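Local coordinates for protein deoxyribodipyrimidine photo-lyase (Oryza sativa Japonica Group, PDB 3UMV) that repairs UV-damaged DNA, using light and a bound FAD to split cyclobutane pyrimidine dimers back into separate pyrimidines, at residues Gly38-Trp43 against Ser68-Ala73; Gln126-Ser131 against Val210-Glu215. All blocks are in the same frame, centred on the assembly; numbering follows the deposited sequence. Where two conformers were deposited one is given.

Contact 1 (Gly38-Trp43 against Ser68-Ala73); sequences GPVVYW and SPLAVA
Leu70 sets its CD1 methyl against the Val40 residue of the neighbouring strand, 3.6 Å from Val40 O, and also packs on Val40 CG1. Two torsions put CD1 there: CG lies anti to the backbone N (chi1 175°), and chi2 (66°) then turns CD1 toward Val40. On the same face Val72 CG1 lies 3.8 Å from Tyr42 O, while Val72 CG2 meets the Tyr42 ring obliquely at CD2. Helix 54-66 packs on this face through Ala55, Ala59 and Ala60, and the Tyr42 hydroxyl is hydrogen-bonded to Asp136 and Asn53. The opposite face carries Val41, Trp43, Ala71 and Ala73. There Val41 CG1 packs 4.1 Å from Ala73 CB, Trp43 presents the CD1 edge of its indole near Ala73 O, and Ile121 of helix 120-127 touches both Trp43 and Ala73.

The backbones form a parallel ladder from Val40-Leu70 to Trp43-Ala73, pairing the two strands of a beta-alpha-beta crossover (strand 40-44, helix 54-66, strand 70-75) in the Rossmann-like alpha/beta domain of photolyases. Four bonds tie the strands: Val40 N to Pro69 O, Ala71 N to Val40 O, Tyr42 N to Ala71 O and, at 2.8 Å, Ala73 N to Tyr42 O. All are nearly straight, with N-H...O angles of at least 161°. CA-H...O contacts run beside them, such as Val41 CA to Ala71 O at 3.4 Å. Before the ladder starts, Pro39 CG and Pro69 CG meet at 3.9 Å. Every touching residue is buried; the backbone bonds thus satisfy N-H and C=O groups inside a sheet whose faces bury largely apolar side chains.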
loop_
_atom_site.group_PDB
_atom_site.type_symbol
_atom_site.label_atom_id
_atom_site.label_comp_id
_atom_site.label_asym_id
_atom_site.label_seq_id
_atom_site.Cartn_x
_atom_site.Cartn_y
_atom_site.Cartn_z
ATOM N N GLY A 38 -25.576 -16.536 -13.935
ATOM C CA GLY A 38 -25.474 -16.044 -12.573
ATOM C C GLY A 38 -24.625 -14.781 -12.503
ATOM O O GLY A 38 -23.721 -14.595 -13.315
ATOM N N PRO A 39 -24.923 -13.905 -11.534
ATOM C CA PRO A 39 -24.188 -12.651 -11.328
ATOM C C PRO A 39 -22.679 -12.855 -11.193
ATOM O O PRO A 39 -22.217 -13.914 -10.762
ATOM C CB PRO A 39 -24.754 -12.128 -10.005
ATOM C CG PRO A 39 -26.166 -12.719 -9.948
ATOM C CD PRO A 39 -26.037 -14.074 -10.585
ATOM N N VAL A 40 -21.918 -11.835 -11.569
ATOM C CA VAL A 40 -20.495 -11.793 -11.282
ATOM C C VAL A 40 -20.291 -10.815 -10.130
ATOM O O VAL A 40 -20.848 -9.712 -10.141
ATOM C CB VAL A 40 -19.682 -11.310 -12.504
ATOM C CG1 VAL A 40 -18.194 -11.185 -12.141
ATOM C CG2 VAL A 40 -19.908 -12.252 -13.702
ATOM N N VAL A 41 -19.516 -11.225 -9.127
ATOM C CA VAL A 41 -19.250 -10.368 -7.975
ATOM C C VAL A 41 -17.765 -10.060 -7.899
ATOM O O VAL A 41 -16.951 -10.982 -7.894
ATOM C CB VAL A 41 -19.648 -11.051 -6.660
ATOM C CG1 VAL A 41 -19.296 -10.160 -5.458
ATOM C CG2 VAL A 41 -21.128 -11.399 -6.671
ATOM N N TYR A 42 -17.423 -8.770 -7.855
ATOM C CA TYR A 42 -16.053 -8.344 -7.615
ATOM C C TYR A 42 -15.908 -8.017 -6.131
ATOM O O TYR A 42 -16.528 -7.079 -5.620
ATOM C CB TYR A 42 -15.677 -7.136 -8.494
ATOM C CG TYR A 42 -14.417 -6.399 -8.072
ATOM C CD1 TYR A 42 -13.303 -7.085 -7.588
ATOM C CD2 TYR A 42 -14.331 -5.009 -8.179
ATOM C CE1 TYR A 42 -12.153 -6.411 -7.189
ATOM C CE2 TYR A 42 -13.170 -4.319 -7.790
ATOM C CZ TYR A 42 -12.086 -5.027 -7.310
ATOM O OH TYR A 42 -10.936 -4.358 -6.935
ATOM N N TRP A 43 -15.142 -8.850 -5.436
ATOM C CA TRP A 43 -14.789 -8.598 -4.052
ATOM C C TRP A 43 -13.619 -7.619 -4.043
ATOM O O TRP A 43 -12.473 -8.000 -4.255
ATOM C CB TRP A 43 -14.438 -9.918 -3.346
ATOM C CG TRP A 43 -13.894 -9.748 -1.945
ATOM C CD1 TRP A 43 -13.931 -8.614 -1.177
ATOM C CD2 TRP A 43 -13.205 -10.738 -1.159
ATOM N NE1 TRP A 43 -13.333 -8.845 0.031
ATOM C CE2 TRP A 43 -12.872 -10.136 0.071
ATOM C CE3 TRP A 43 -12.840 -12.075 -1.376
ATOM C CZ2 TRP A 43 -12.183 -10.824 1.088
ATOM C CZ3 TRP A 43 -12.158 -12.762 -0.357
ATOM C CH2 TRP A 43 -11.841 -12.132 0.851
ATOM N N SER A 68 -24.913 -11.613 -17.832
ATOM C CA SER A 68 -25.249 -11.656 -16.415
ATOM C C SER A 68 -24.951 -10.313 -15.766
ATOM O O SER A 68 -24.153 -9.531 -16.294
ATOM C CB SER A 68 -24.458 -12.762 -15.724
ATOM O OG SER A 68 -24.756 -14.023 -16.304
ATOM N N PRO A 69 -25.609 -10.030 -14.630
ATOM C CA PRO A 69 -25.400 -8.771 -13.907
ATOM C C PRO A 69 -24.090 -8.754 -13.124
ATOM O O PRO A 69 -23.491 -9.807 -12.885
ATOM C CB PRO A 69 -26.591 -8.717 -12.950
ATOM C CG PRO A 69 -26.945 -10.130 -12.721
ATOM C CD PRO A 69 -26.671 -10.847 -14.018
ATOM N N LEU A 70 -23.680 -7.553 -12.728
ATOM C CA LEU A 70 -22.384 -7.306 -12.097
ATOM C C LEU A 70 -22.568 -6.524 -10.803
ATOM O O LEU A 70 -23.302 -5.536 -10.776
ATOM C CB LEU A 70 -21.505 -6.485 -13.038
ATOM C CG LEU A 70 -20.143 -6.025 -12.492
ATOM C CD1 LEU A 70 -19.233 -7.202 -12.239
ATOM C CD2 LEU A 70 -19.484 -5.053 -13.445
ATOM N N ALA A 71 -21.903 -6.967 -9.737
ATOM C CA ALA A 71 -21.948 -6.274 -8.451
ATOM C C ALA A 71 -20.552 -6.147 -7.848
ATOM O O ALA A 71 -19.676 -6.966 -8.131
ATOM C CB ALA A 71 -22.849 -6.996 -7.482
ATOM N N VAL A 72 -20.355 -5.111 -7.035
ATOM C CA VAL A 72 -19.120 -4.938 -6.270
ATOM C C VAL A 72 -19.440 -5.161 -4.795
ATOM O O VAL A 72 -20.492 -4.729 -4.306
ATOM C CB VAL A 72 -18.527 -3.517 -6.447
ATOM C CG1 VAL A 72 -17.301 -3.340 -5.557
ATOM C CG2 VAL A 72 -18.199 -3.245 -7.910
ATOM N N ALA A 73 -18.555 -5.856 -4.089
ATOM C CA ALA A 73 -18.714 -6.067 -2.654
ATOM C C ALA A 73 -17.426 -5.726 -1.926
ATOM O O ALA A 73 -16.344 -6.079 -2.385
ATOM C CB ALA A 73 -19.125 -7.519 -2.359
#

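Contact 2 (Gln126-Ser131 against Val210-Glu215); sequences QRLGAS and VPWDRE. Unlike the reference sequence in segment 126-131: Gln126 (reference Arg).
Arg127 meets Glu215 in a side-on salt bridge just where a Schellman motif ends helix 120-127, at the surface of the photolyase alpha/beta domain. Arg127 NE gives its hydrogen to Glu215 OE2 at 3.1 Å and Arg127 NH1 gives one to Glu215 OE1 at 3.3 Å, each oxygen accepting on its syn lone pair. The guanidinium and carboxylate planes lie only 9° apart, which suits two side-by-side bonds. Glu215 spans the distance because its chain is extended beyond CG, while the Arg127 chain bends at chi3 (-59°). An alanine in place of Glu215 would remove the carboxylate and probably leave the Arg127 guanidinium without its anionic mate and freer to turn. A bound urea also touches Glu215.

Beside this bridge Leu128, the buried residue of the contact, fits its two methyls against the indole of Trp212. Leu128 CD1 comes in at the ring edge, in its plane, 3.7 Å from Trp212 CH2. The other methyl, Leu128 CD2, lies equally near Trp212 CZ2 and also packs on Glu215 CB at 3.8 Å, so this one methyl touches both Trp212 and Glu215. Val41 of strand 40-44 touches Leu128 as well.

The next shell sets these groups in place. Gly129, with a positive phi of 59°, is the C-prime residue of the Schellman motif, which is marked by bonds from Ala130 N to Val125 O and, weakly, from Gly129 N to Gln126 O. On the loop side, Arg214 CB sits 3.3 Å above the Trp212 plane, offset toward the rim. Trp212 is itself tied to the loop backbone: Trp212 NE1 donates to Glu215 O at 2.8 Å, reaching the oxygen from above its carbonyl plane.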
loop_
_atom_site.group_PDB
_atom_site.type_symbol
_atom_site.label_atom_id
_atom_site.label_comp_id
_atom_site.label_asym_id
_atom_site.label_seq_id
_atom_site.Cartn_x
_atom_site.Cartn_y
_atom_site.Cartn_z
ATOM N N GLN A 126 -23.581 -16.865 -2.500
ATOM C CA GLN A 126 -24.566 -17.951 -2.505
ATOM C C GLN A 126 -26.015 -17.469 -2.583
ATOM O O GLN A 126 -26.826 -18.084 -3.270
ATOM C CB GLN A 126 -24.358 -18.884 -1.308
ATOM C CG GLN A 126 -23.102 -19.723 -1.439
ATOM C CD GLN A 126 -22.810 -20.551 -0.209
ATOM O OE1 GLN A 126 -21.946 -20.198 0.595
ATOM N NE2 GLN A 126 -23.512 -21.670 -0.064
ATOM N N ARG A 127 -26.337 -16.371 -1.897
ATOM C CA ARG A 127 -27.688 -15.805 -1.962
ATOM C C ARG A 127 -28.019 -15.381 -3.396
ATOM O O ARG A 127 -29.140 -15.570 -3.870
ATOM C CB ARG A 127 -27.836 -14.593 -1.036
ATOM C CG ARG A 127 -27.879 -14.912 0.447
ATOM C CD ARG A 127 -28.464 -13.740 1.246
ATOM N NE ARG A 127 -27.702 -12.502 1.080
ATOM C CZ ARG A 127 -26.617 -12.202 1.783
ATOM N NH1 ARG A 127 -25.977 -11.053 1.582
ATOM N NH2 ARG A 127 -26.163 -13.059 2.686
ATOM N N LEU A 128 -27.031 -14.806 -4.078
ATOM C CA LEU A 128 -27.222 -14.266 -5.418
ATOM C C LEU A 128 -27.184 -15.351 -6.478
ATOM O O LEU A 128 -27.528 -15.108 -7.634
ATOM C CB LEU A 128 -26.112 -13.260 -5.738
ATOM C CG LEU A 128 -26.006 -11.967 -4.956
ATOM C CD1 LEU A 128 -24.779 -11.167 -5.441
ATOM C CD2 LEU A 128 -27.281 -11.157 -5.081
ATOM N N GLY A 129 -26.734 -16.540 -6.093
ATOM C CA GLY A 129 -26.462 -17.580 -7.063
ATOM C C GLY A 129 -25.419 -17.130 -8.071
ATOM O O GLY A 129 -25.602 -17.308 -9.273
ATOM N N ALA A 130 -24.326 -16.554 -7.571
ATOM C CA ALA A 130 -23.268 -16.013 -8.424
ATOM C C ALA A 130 -22.557 -17.113 -9.208
ATOM O O ALA A 130 -22.394 -18.235 -8.726
ATOM C CB ALA A 130 -22.255 -15.198 -7.594
ATOM N N SER A 131 -22.150 -16.784 -10.425
ATOM C CA SER A 131 -21.400 -17.711 -11.259
ATOM C C SER A 131 -19.915 -17.577 -10.965
ATOM O O SER A 131 -19.190 -18.568 -10.911
ATOM C CB SER A 131 -21.652 -17.409 -12.730
ATOM O OG SER A 131 -21.252 -16.085 -13.033
ATOM N N VAL A 210 -25.860 -6.007 -18.330
ATOM C CA VAL A 210 -27.306 -5.919 -18.140
ATOM C C VAL A 210 -27.593 -5.327 -16.764
ATOM O O VAL A 210 -26.788 -5.466 -15.847
ATOM C CB VAL A 210 -28.005 -7.291 -18.298
ATOM C CG1 VAL A 210 -27.680 -7.903 -19.652
ATOM C CG2 VAL A 210 -27.609 -8.236 -17.180
ATOM N N PRO A 211 -28.740 -4.653 -16.613
ATOM C CA PRO A 211 -29.031 -3.996 -15.337
ATOM C C PRO A 211 -29.157 -4.980 -14.180
ATOM O O PRO A 211 -29.459 -6.160 -14.380
ATOM C CB PRO A 211 -30.372 -3.300 -15.596
ATOM C CG PRO A 211 -30.958 -4.019 -16.759
ATOM C CD PRO A 211 -29.807 -4.437 -17.605
ATOM N N TRP A 212 -28.939 -4.485 -12.968
ATOM C CA TRP A 212 -29.015 -5.327 -11.788
ATOM C C TRP A 212 -30.451 -5.521 -11.340
ATOM O O TRP A 212 -31.170 -4.556 -11.071
ATOM C CB TRP A 212 -28.192 -4.730 -10.652
ATOM C CG TRP A 212 -28.161 -5.586 -9.435
ATOM C CD1 TRP A 212 -28.999 -5.514 -8.364
ATOM C CD2 TRP A 212 -27.238 -6.646 -9.155
ATOM N NE1 TRP A 212 -28.657 -6.464 -7.429
ATOM C CE2 TRP A 212 -27.574 -7.169 -7.889
ATOM C CE3 TRP A 212 -26.162 -7.203 -9.850
ATOM C CZ2 TRP A 212 -26.879 -8.226 -7.308
ATOM C CZ3 TRP A 212 -25.462 -8.244 -9.265
ATOM C CH2 TRP A 212 -25.824 -8.746 -8.007
ATOM N N ASP A 213 -30.861 -6.779 -11.248
ATOM C CA ASP A 213 -32.232 -7.103 -10.892
ATOM C C ASP A 213 -32.294 -8.121 -9.755
ATOM O O ASP A 213 -33.299 -8.808 -9.583
ATOM C CB ASP A 213 -32.965 -7.650 -12.119
ATOM C CG ASP A 213 -32.469 -9.029 -12.533
ATOM O OD1 ASP A 213 -33.295 -9.829 -13.022
ATOM O OD2 ASP A 213 -31.264 -9.319 -12.365
ATOM N N ARG A 214 -31.217 -8.226 -8.983
ATOM C CA ARG A 214 -31.178 -9.190 -7.889
ATOM C C ARG A 214 -31.319 -8.486 -6.541
ATOM O O ARG A 214 -31.847 -7.376 -6.461
ATOM C CB ARG A 214 -29.882 -10.006 -7.926
ATOM C CG ARG A 214 -29.591 -10.677 -9.258
ATOM C CD ARG A 214 -30.704 -11.631 -9.679
ATOM N NE ARG A 214 -30.450 -12.180 -11.010
ATOM C CZ ARG A 214 -29.733 -13.275 -11.240
ATOM N NH1 ARG A 214 -29.202 -13.948 -10.227
ATOM N NH2 ARG A 214 -29.549 -13.700 -12.484
ATOM N N GLU A 215 -30.838 -9.139 -5.489
ATOM C CA GLU A 215 -30.851 -8.561 -4.151
ATOM C C GLU A 215 -30.182 -7.192 -4.162
ATOM O O GLU A 215 -29.084 -7.029 -4.697
ATOM C CB GLU A 215 -30.144 -9.488 -3.156
ATOM C CG GLU A 215 -29.764 -8.817 -1.838
ATOM C CD GLU A 215 -29.137 -9.777 -0.836
ATOM O OE1 GLU A 215 -28.195 -9.365 -0.124
ATOM O OE2 GLU A 215 -29.590 -10.938 -0.754
#

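From the N terminus, contact 1 closes first: strands 40-44 and 70-75 pair side by side after the chain has passed through helix 54-66, with 24 residues between the two segments. Contact 2 opens only afterwards and closes a longer excursion of 78 residues, bringing the loop at 210-215 back to the end of helix 120-127. The two loops therefore run in series, neither nested nor crossed, yet their centres are 7 Å apart. They touch directly: for example, Pro39 O accepts a probable hydrogen bond from Ser131 N at 2.9 Å, leading toward strand 132-135, and Ala71 CB packs on Trp212 CZ3. Sheet, helix end and returning loop thus meet where these two interior strands begin.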